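Local coordinates for protein JSC1_58120g3 ([Leptolyngbya] sp. JSC-1, PDB 6XHG) that binds a linear tetrapyrrole (bilin) chromophore in a GAF domain and probably serves as a light-sensing module, at residues R37-K42 / L143-Q148; R80-Q85 / A133-Q138. One frame throughout, in Å; residues are numbered along the deposited sequence.

Contact 1 of 2, residues R37-K42 / L143-Q148; sequences RVTIYK and LLSAFQ. With BVX (3-[2-[(~{Z})-[5-[(4-ethenyl-3-methyl-5-oxidanylidene-pyrrol-2-ylidene)methyl]-3-(3-hydroxy-3-oxopropyl)-4-methyl-pyrrol-2-ylidene]methyl]-5-[(~{Z})-(3-ethyl-4-methyl-5-oxidanylidene-pyrrol-2-ylidene)methyl]-4-methyl-1~{H}-pyrrol-3-yl]propanoic acid), chain C.
Arg37 to Tyr41 pair with Phe147 to Leu143 as central antiparallel strands of the GAF sheet. Their short axes approach to 4.7 Å, with N-to-C directions 159° apart. Hydrogen-bonded pairs at Arg37-Phe147, Thr39-Ser145 and Tyr41-Leu143 fix the register through six N-H to O=C bonds, two for each pair. Tyr41, Leu143, Ser145 and Phe147 project onto the bilin side. With CG of Tyr41 anti to the backbone N (chi1 167°), its ring turns one face to the ethenyl-bearing pyrrole end of BVX. Tyr41 CB lies near BVX CBB, and BVX CAB is 3.6 Å from Tyr41 CG, over one ring face and offset toward the rim. Farther out, CD1 lies alongside Leu143 CD1 at 3.8 Å, CD2 lies by BVX CAB, CE1 touches both Leu143 CD1 and the methyl carbon BVX CMB, CE2 is near CAB and CMB, CZ meets CMB, and OH ends in a hydrogen bond to Trp68 O. Leu143 CD1 also touches the pyrrole carbon BVX C3B. On the opposite face, Leu144 CD1 fits against Val38 CG1 at 3.8 Å and Ile40 CG1, while helix 18-33 covers Val38 and Ile40. Arg37 sends CD to the edge of the Phe147 ring, its guanidinium turned 71° from the ring plane; NH1 goes on to a salt bridge with Glu54 and a hydrogen bond to Arg61 O. Thr39 OG1 is buried without a polar partner, resting on Ser145 CB. Ser145 OG donates to the bilin carbonyl BVX OB at 3.0 Å, and Phe147 CZ brings its ring edge to 3.5 Å from that same OB.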
loop_
_atom_site.group_PDB
_atom_site.type_symbol
_atom_site.label_atom_id
_atom_site.label_comp_id
_atom_site.label_asym_id
_atom_site.label_seq_id
_atom_site.Cartn_x
_atom_site.Cartn_y
_atom_site.Cartn_z
ATOM N N ARG A 37 -1.666 10.320 -2.218
ATOM C CA ARG A 37 -1.642 9.273 -3.231
ATOM C C ARG A 37 -2.002 7.936 -2.606
ATOM O O ARG A 37 -1.597 7.643 -1.485
ATOM C CB ARG A 37 -0.272 9.179 -3.916
ATOM C CG ARG A 37 -0.325 8.515 -5.289
ATOM C CD ARG A 37 1.046 8.048 -5.757
ATOM N NE ARG A 37 2.021 9.129 -5.879
ATOM C CZ ARG A 37 2.122 9.937 -6.930
ATOM N NH1 ARG A 37 1.292 9.807 -7.956
ATOM N NH2 ARG A 37 3.046 10.885 -6.949
ATOM N N VAL A 38 -2.795 7.146 -3.326
ATOM C CA VAL A 38 -2.999 5.738 -3.011
ATOM C C VAL A 38 -2.787 4.945 -4.291
ATOM O O VAL A 38 -3.269 5.338 -5.358
ATOM C CB VAL A 38 -4.400 5.470 -2.423
ATOM C CG1 VAL A 38 -4.592 3.985 -2.152
ATOM C CG2 VAL A 38 -4.594 6.265 -1.149
ATOM N N THR A 39 -2.042 3.850 -4.187
ATOM C CA THR A 39 -1.678 3.048 -5.343
ATOM C C THR A 39 -1.979 1.579 -5.094
ATOM O O THR A 39 -1.929 1.091 -3.958
ATOM C CB THR A 39 -0.194 3.214 -5.712
ATOM O OG1 THR A 39 0.627 2.768 -4.626
ATOM C CG2 THR A 39 0.115 4.661 -6.017
ATOM N N ILE A 40 -2.264 0.883 -6.191
ATOM C CA ILE A 40 -2.280 -0.572 -6.259
ATOM C C ILE A 40 -1.114 -1.010 -7.133
ATOM O O ILE A 40 -0.952 -0.518 -8.256
ATOM C CB ILE A 40 -3.618 -1.103 -6.800
ATOM C CG1 ILE A 40 -4.745 -0.783 -5.816
ATOM C CG2 ILE A 40 -3.536 -2.599 -7.033
ATOM C CD1 ILE A 40 -6.124 -0.855 -6.427
ATOM N N TYR A 41 -0.277 -1.891 -6.597
ATOM C CA TYR A 41 0.955 -2.316 -7.242
ATOM C C TYR A 41 0.926 -3.832 -7.370
ATOM O O TYR A 41 0.639 -4.530 -6.397
ATOM C CB TYR A 41 2.136 -1.813 -6.402
ATOM C CG TYR A 41 3.512 -2.365 -6.675
ATOM C CD1 TYR A 41 3.931 -3.553 -6.090
ATOM C CD2 TYR A 41 4.416 -1.666 -7.466
ATOM C CE1 TYR A 41 5.200 -4.046 -6.310
ATOM C CE2 TYR A 41 5.688 -2.152 -7.690
ATOM C CZ TYR A 41 6.075 -3.342 -7.109
ATOM O OH TYR A 41 7.340 -3.833 -7.327
ATOM N N LYS A 42 1.196 -4.339 -8.571
ATOM C CA LYS A 42 1.115 -5.766 -8.863
ATOM C C LYS A 42 2.517 -6.352 -8.958
ATOM O O LYS A 42 3.360 -5.829 -9.697
ATOM C CB LYS A 42 0.342 -6.006 -10.161
ATOM C CG LYS A 42 0.274 -7.453 -10.611
ATOM C CD LYS A 42 -0.611 -7.589 -11.842
ATOM C CE LYS A 42 -0.809 -9.044 -12.236
ATOM N NZ LYS A 42 -1.722 -9.178 -13.406
ATOM N N LEU A 143 0.638 -5.049 -3.625
ATOM C CA LEU A 143 0.687 -4.151 -2.485
ATOM C C LEU A 143 -0.334 -3.037 -2.654
ATOM O O LEU A 143 -0.547 -2.533 -3.762
ATOM C CB LEU A 143 2.086 -3.542 -2.326
ATOM C CG LEU A 143 3.283 -4.492 -2.231
ATOM C CD1 LEU A 143 4.601 -3.720 -2.334
ATOM C CD2 LEU A 143 3.228 -5.313 -0.951
ATOM N N LEU A 144 -0.967 -2.658 -1.550
ATOM C CA LEU A 144 -1.787 -1.456 -1.486
ATOM C C LEU A 144 -1.016 -0.430 -0.673
ATOM O O LEU A 144 -0.694 -0.677 0.494
ATOM C CB LEU A 144 -3.147 -1.748 -0.851
ATOM C CG LEU A 144 -4.003 -0.523 -0.527
ATOM C CD1 LEU A 144 -4.448 0.175 -1.803
ATOM C CD2 LEU A 144 -5.204 -0.920 0.318
ATOM N N SER A 145 -0.728 0.720 -1.278
ATOM C CA SER A 145 0.121 1.722 -0.648
ATOM C C SER A 145 -0.625 3.033 -0.476
ATOM O O SER A 145 -1.274 3.516 -1.409
ATOM C CB SER A 145 1.396 1.946 -1.467
ATOM O OG SER A 145 2.117 0.735 -1.617
ATOM N N ALA A 146 -0.541 3.592 0.726
ATOM C CA ALA A 146 -0.967 4.954 1.012
ATOM C C ALA A 146 0.261 5.840 1.192
ATOM O O ALA A 146 1.129 5.535 2.019
ATOM C CB ALA A 146 -1.848 4.995 2.259
ATOM N N PHE A 147 0.337 6.925 0.423
ATOM C CA PHE A 147 1.501 7.796 0.370
ATOM C C PHE A 147 1.063 9.213 0.710
ATOM O O PHE A 147 0.021 9.689 0.232
ATOM C CB PHE A 147 2.160 7.827 -1.025
ATOM C CG PHE A 147 2.791 6.531 -1.456
ATOM C CD1 PHE A 147 3.626 5.826 -0.607
ATOM C CD2 PHE A 147 2.578 6.041 -2.734
ATOM C CE1 PHE A 147 4.220 4.646 -1.020
ATOM C CE2 PHE A 147 3.166 4.861 -3.149
ATOM C CZ PHE A 147 3.991 4.165 -2.291
ATOM N N GLN A 148 1.921 9.910 1.448
ATOM C CA GLN A 148 1.914 11.361 1.526
ATOM C C GLN A 148 3.196 11.879 0.892
ATOM O O GLN A 148 4.285 11.351 1.146
ATOM C CB GLN A 148 1.813 11.826 2.985
ATOM C CG GLN A 148 1.437 13.287 3.189
ATOM C CD GLN A 148 -0.023 13.582 2.887
ATOM O OE1 GLN A 148 -0.639 12.952 2.026
ATOM N NE2 GLN A 148 -0.584 14.547 3.603
HETATM C CHA BVX C . 12.562 -2.966 1.787
HETATM N NA BVX C . 11.068 -1.987 -0.088
HETATM C C1A BVX C . 11.257 -2.486 1.150
HETATM C C2A BVX C . 10.036 -2.504 1.786
HETATM C C3A BVX C . 9.102 -2.020 0.918
HETATM C C4A BVX C . 9.759 -1.696 -0.260
HETATM C CMA BVX C . 7.621 -1.884 1.258
HETATM C CAA BVX C . 9.786 -3.008 3.206
HETATM C CBA BVX C . 9.487 -4.508 3.105
HETATM C CGA BVX C . 10.241 -5.300 4.174
HETATM O O1A BVX C . 10.903 -4.697 5.061
HETATM O O2A BVX C . 10.196 -6.559 4.169
HETATM C CHB BVX C . 9.221 -1.110 -1.579
HETATM N NB BVX C . 7.212 0.123 -1.107
HETATM C C1B BVX C . 7.996 -0.684 -1.857
HETATM C C2B BVX C . 7.314 -0.969 -3.018
HETATM C C3B BVX C . 6.117 -0.353 -2.972
HETATM C C4B BVX C . 6.046 0.325 -1.777
HETATM C CMB BVX C . 7.820 -1.830 -4.169
HETATM O OB BVX C . 5.134 0.980 -1.392
HETATM C CAB BVX C . 5.045 -0.423 -4.061
HETATM C CBB BVX C . 4.187 0.559 -4.233
HETATM N NC BVX C . 15.083 -0.826 -2.554
HETATM C C1C BVX C . 15.287 -0.333 -3.807
HETATM C C2C BVX C . 16.638 -0.183 -3.989
HETATM C C3C BVX C . 17.257 -0.575 -2.860
HETATM C C4C BVX C . 16.291 -0.980 -1.966
HETATM C CMC BVX C . 17.325 0.342 -5.250
HETATM O OC BVX C . 14.455 -0.076 -4.611
HETATM C CAC BVX C . 18.770 -0.568 -2.630
HETATM C CBC BVX C . 19.402 -1.959 -2.648
HETATM C CHD BVX C . 16.560 -1.422 -0.748
HETATM N ND BVX C . 14.202 -2.076 0.233
HETATM C C1D BVX C . 15.569 -2.008 0.271
HETATM C C2D BVX C . 15.992 -2.567 1.450
HETATM C C3D BVX C . 14.909 -2.984 2.133
HETATM C C4D BVX C . 13.793 -2.684 1.385
HETATM C CMD BVX C . 17.448 -2.698 1.895
HETATM C CAD BVX C . 14.932 -3.668 3.500
HETATM C CBD BVX C . 14.366 -2.751 4.589
HETATM C CGD BVX C . 15.114 -1.421 4.603
HETATM O O1D BVX C . 16.367 -1.398 4.688
HETATM O O2D BVX C . 14.471 -0.345 4.539
#

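Contact 2 of 2, residues R80-Q85 / A133-Q138; sequences RFQQNQ and AIFQGQ. With BVX (3-[2-[(~{Z})-[5-[(4-ethenyl-3-methyl-5-oxidanylidene-pyrrol-2-ylidene)methyl]-3-(3-hydroxy-3-oxopropyl)-4-methyl-pyrrol-2-ylidene]methyl]-5-[(~{Z})-(3-ethyl-4-methyl-5-oxidanylidene-pyrrol-2-ylidene)methyl]-4-methyl-1~{H}-pyrrol-3-yl]propanoic acid), chain C.
Phe81, in a 3-10 segment that runs to Gln82, comes closest to strand 133-136 at Ala133 (CA-CA 5.5 Å), and no direct hydrogen bond joins the two segments. Arg80 O accepts from both Gln83 N and Gln85 N, which folds 80-85 back on itself. Side-chain contact begins with Phe81 CB against Ala133 CB at 3.9 Å. Phe135 then turns its ring edge to the loop's carbonyls, CZ lying 3.2 Å from Phe81 O, with Gln82 O a little farther off, while Asn84 CB meets CE1 obliquely. A water donates to Asn84 OD1, but its approach to Ala133 N is doubtfully short. The Phe81 ring carries Arg80 CG over one face and meets the methyl BVX CMA at its edge, CE2 to CMA 3.5 Å. Arg80 N donates to the propionate oxygen BVX O2A at 3.1 Å (167° at H); its NE lies near O1A, to which NH2 adds a weak bond, and NH2 also pairs with Glu96. With alanine in its place, the backbone bond to O2A could remain, but the propionate would probably lose its guanidinium counter-charge and Glu96 its salt-bridge mate. The arrangement belongs to the bilin pocket of a chromophore-binding GAF domain.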
loop_
_atom_site.group_PDB
_atom_site.type_symbol
_atom_site.label_atom_id
_atom_site.label_comp_id
_atom_site.label_asym_id
_atom_site.label_seq_id
_atom_site.Cartn_x
_atom_site.Cartn_y
_atom_site.Cartn_z
ATOM N N ARG A 80 8.444 -9.116 4.098
ATOM C CA ARG A 80 7.545 -9.270 5.234
ATOM C C ARG A 80 6.106 -9.447 4.791
ATOM O O ARG A 80 5.278 -9.938 5.570
ATOM C CB ARG A 80 7.672 -8.041 6.136
ATOM C CG ARG A 80 7.146 -6.764 5.487
ATOM C CD ARG A 80 7.144 -5.582 6.444
ATOM N NE ARG A 80 8.497 -5.226 6.862
ATOM C CZ ARG A 80 8.787 -4.506 7.940
ATOM N NH1 ARG A 80 7.815 -4.054 8.719
ATOM N NH2 ARG A 80 10.052 -4.233 8.235
ATOM N N PHE A 81 5.801 -9.099 3.543
ATOM C CA PHE A 81 4.428 -9.158 3.078
ATOM C C PHE A 81 3.975 -10.598 2.914
ATOM O O PHE A 81 2.766 -10.854 2.859
ATOM C CB PHE A 81 4.291 -8.367 1.787
ATOM C CG PHE A 81 4.602 -6.916 1.965
ATOM C CD1 PHE A 81 3.777 -6.108 2.730
ATOM C CD2 PHE A 81 5.747 -6.367 1.408
ATOM C CE1 PHE A 81 4.071 -4.776 2.915
ATOM C CE2 PHE A 81 6.046 -5.037 1.588
ATOM C CZ PHE A 81 5.206 -4.238 2.343
ATOM N N GLN A 82 4.918 -11.542 2.823
ATOM C CA GLN A 82 4.508 -12.942 2.796
ATOM C C GLN A 82 3.866 -13.347 4.117
ATOM O O GLN A 82 3.053 -14.276 4.153
ATOM C CB GLN A 82 5.696 -13.851 2.474
ATOM C CG GLN A 82 6.208 -13.712 1.050
ATOM C CD GLN A 82 5.279 -14.330 0.013
ATOM O OE1 GLN A 82 4.221 -14.868 0.345
ATOM N NE2 GLN A 82 5.670 -14.243 -1.252
ATOM N N GLN A 83 4.220 -12.662 5.205
ATOM C CA GLN A 83 3.611 -12.866 6.512
ATOM C C GLN A 83 2.502 -11.862 6.798
ATOM O O GLN A 83 2.060 -11.756 7.946
ATOM C CB GLN A 83 4.673 -12.798 7.613
ATOM C CG GLN A 83 5.591 -14.011 7.676
ATOM C CD GLN A 83 6.543 -14.084 6.498
ATOM O OE1 GLN A 83 7.259 -13.127 6.205
ATOM N NE2 GLN A 83 6.550 -15.221 5.812
ATOM N N ASN A 84 2.056 -11.120 5.782
ATOM C CA ASN A 84 1.046 -10.069 5.934
ATOM C C ASN A 84 1.444 -9.075 7.022
ATOM O O ASN A 84 0.621 -8.624 7.824
ATOM C CB ASN A 84 -0.334 -10.666 6.216
ATOM C CG ASN A 84 -1.458 -9.674 5.980
ATOM O OD1 ASN A 84 -1.267 -8.649 5.324
ATOM N ND2 ASN A 84 -2.637 -9.972 6.519
ATOM N N GLN A 85 2.726 -8.734 7.050
ATOM C CA GLN A 85 3.080 -7.623 7.917
ATOM C C GLN A 85 3.040 -6.320 7.125
ATOM O O GLN A 85 3.482 -6.281 5.971
ATOM C CB GLN A 85 4.468 -7.822 8.516
ATOM C CG GLN A 85 4.556 -9.009 9.464
ATOM C CD GLN A 85 5.645 -8.844 10.502
ATOM O OE1 GLN A 85 5.797 -7.777 11.099
ATOM N NE2 GLN A 85 6.414 -9.901 10.720
ATOM N N ALA A 133 -0.101 -5.784 2.147
ATOM C CA ALA A 133 -0.129 -6.840 1.147
ATOM C C ALA A 133 -1.524 -7.021 0.565
ATOM O O ALA A 133 -2.529 -6.932 1.274
ATOM C CB ALA A 133 0.357 -8.157 1.755
ATOM N N ILE A 134 -1.578 -7.285 -0.734
ATOM C CA ILE A 134 -2.786 -7.764 -1.393
ATOM C C ILE A 134 -2.595 -9.249 -1.666
ATOM O O ILE A 134 -1.661 -9.643 -2.377
ATOM C CB ILE A 134 -3.078 -6.990 -2.688
ATOM C CG1 ILE A 134 -3.338 -5.513 -2.389
ATOM C CG2 ILE A 134 -4.273 -7.593 -3.411
ATOM C CD1 ILE A 134 -3.349 -4.645 -3.623
ATOM N N PHE A 135 -3.428 -10.077 -1.044
ATOM C CA PHE A 135 -3.384 -11.519 -1.239
ATOM C C PHE A 135 -4.527 -11.985 -2.132
ATOM O O PHE A 135 -5.682 -11.598 -1.926
ATOM C CB PHE A 135 -3.435 -12.241 0.107
ATOM C CG PHE A 135 -2.093 -12.415 0.746
ATOM C CD1 PHE A 135 -1.621 -11.493 1.665
ATOM C CD2 PHE A 135 -1.295 -13.497 0.420
ATOM C CE1 PHE A 135 -0.381 -11.651 2.251
ATOM C CE2 PHE A 135 -0.055 -13.661 1.001
ATOM C CZ PHE A 135 0.403 -12.738 1.918
ATOM N N GLN A 136 -4.196 -12.803 -3.130
ATOM C CA GLN A 136 -5.170 -13.511 -3.956
ATOM C C GLN A 136 -5.182 -14.950 -3.446
ATOM O O GLN A 136 -4.267 -15.728 -3.732
ATOM C CB GLN A 136 -4.803 -13.435 -5.433
ATOM C CG GLN A 136 -5.647 -14.327 -6.326
ATOM C CD GLN A 136 -5.019 -14.557 -7.691
ATOM O OE1 GLN A 136 -4.068 -13.876 -8.078
ATOM N NE2 GLN A 136 -5.547 -15.529 -8.424
ATOM N N GLY A 137 -6.189 -15.284 -2.644
ATOM C CA GLY A 137 -6.117 -16.517 -1.878
ATOM C C GLY A 137 -4.977 -16.399 -0.889
ATOM O O GLY A 137 -4.865 -15.413 -0.153
ATOM N N GLN A 138 -4.112 -17.412 -0.862
ATOM C CA GLN A 138 -2.885 -17.343 -0.084
ATOM C C GLN A 138 -1.675 -17.047 -0.968
ATOM O O GLN A 138 -0.539 -17.334 -0.577
ATOM C CB GLN A 138 -2.679 -18.647 0.694
ATOM C CG GLN A 138 -1.734 -18.539 1.894
ATOM C CD GLN A 138 -2.328 -19.090 3.179
ATOM O OE1 GLN A 138 -3.364 -18.622 3.652
ATOM N NE2 GLN A 138 -1.663 -20.085 3.757
HETATM C CHA BVX C . 12.562 -2.966 1.787
HETATM N NA BVX C . 11.068 -1.987 -0.088
HETATM C C1A BVX C . 11.257 -2.486 1.150
HETATM C C2A BVX C . 10.036 -2.504 1.786
HETATM C C3A BVX C . 9.102 -2.020 0.918
HETATM C C4A BVX C . 9.759 -1.696 -0.260
HETATM C CMA BVX C . 7.621 -1.884 1.258
HETATM C CAA BVX C . 9.786 -3.008 3.206
HETATM C CBA BVX C . 9.487 -4.508 3.105
HETATM C CGA BVX C . 10.241 -5.300 4.174
HETATM O O1A BVX C . 10.903 -4.697 5.061
HETATM O O2A BVX C . 10.196 -6.559 4.169
HETATM C CHB BVX C . 9.221 -1.110 -1.579
HETATM N NB BVX C . 7.212 0.123 -1.107
HETATM C C1B BVX C . 7.996 -0.684 -1.857
HETATM C C2B BVX C . 7.314 -0.969 -3.018
HETATM C C3B BVX C . 6.117 -0.353 -2.972
HETATM C C4B BVX C . 6.046 0.325 -1.777
HETATM C CMB BVX C . 7.820 -1.830 -4.169
HETATM O OB BVX C . 5.134 0.980 -1.392
HETATM C CAB BVX C . 5.045 -0.423 -4.061
HETATM C CBB BVX C . 4.187 0.559 -4.233
HETATM N NC BVX C . 15.083 -0.826 -2.554
HETATM C C1C BVX C . 15.287 -0.333 -3.807
HETATM C C2C BVX C . 16.638 -0.183 -3.989
HETATM C C3C BVX C . 17.257 -0.575 -2.860
HETATM C C4C BVX C . 16.291 -0.980 -1.966
HETATM C CMC BVX C . 17.325 0.342 -5.250
HETATM O OC BVX C . 14.455 -0.076 -4.611
HETATM C CAC BVX C . 18.770 -0.568 -2.630
HETATM C CBC BVX C . 19.402 -1.959 -2.648
HETATM C CHD BVX C . 16.560 -1.422 -0.748
HETATM N ND BVX C . 14.202 -2.076 0.233
HETATM C C1D BVX C . 15.569 -2.008 0.271
HETATM C C2D BVX C . 15.992 -2.567 1.450
HETATM C C3D BVX C . 14.909 -2.984 2.133
HETATM C C4D BVX C . 13.793 -2.684 1.385
HETATM C CMD BVX C . 17.448 -2.698 1.895
HETATM C CAD BVX C . 14.932 -3.668 3.500
HETATM C CBD BVX C . 14.366 -2.751 4.589
HETATM C CGD BVX C . 15.114 -1.421 4.603
HETATM O O1D BVX C . 16.367 -1.398 4.688
HETATM O O2D BVX C . 14.471 -0.345 4.539
HETATM O O HOH W 1 0.418 -6.390 4.550
#

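Along the chain the order is 37-42, 80-85, 133-138, 143-148, so both segments of contact 2 fall between those of contact 1. The contact centres lie about 15 Å apart; that of contact 1 is about 4 Å, and that of contact 2 about 11 Å, from the centre of the chain. They share one antiparallel sheet, since strand 128-136, used by contact 2, neighbours strand 139-148, used by contact 1. They touch directly: Leu143 CD2 reaches Phe81 CG at 3.6 Å, and Ile134 CD1 packs against Ile40 CG2. BVX links them too, with contact 1 receiving its ethenyl-bearing ring and contact 2 a propionate, so sheet and loop together shape one chromophore pocket.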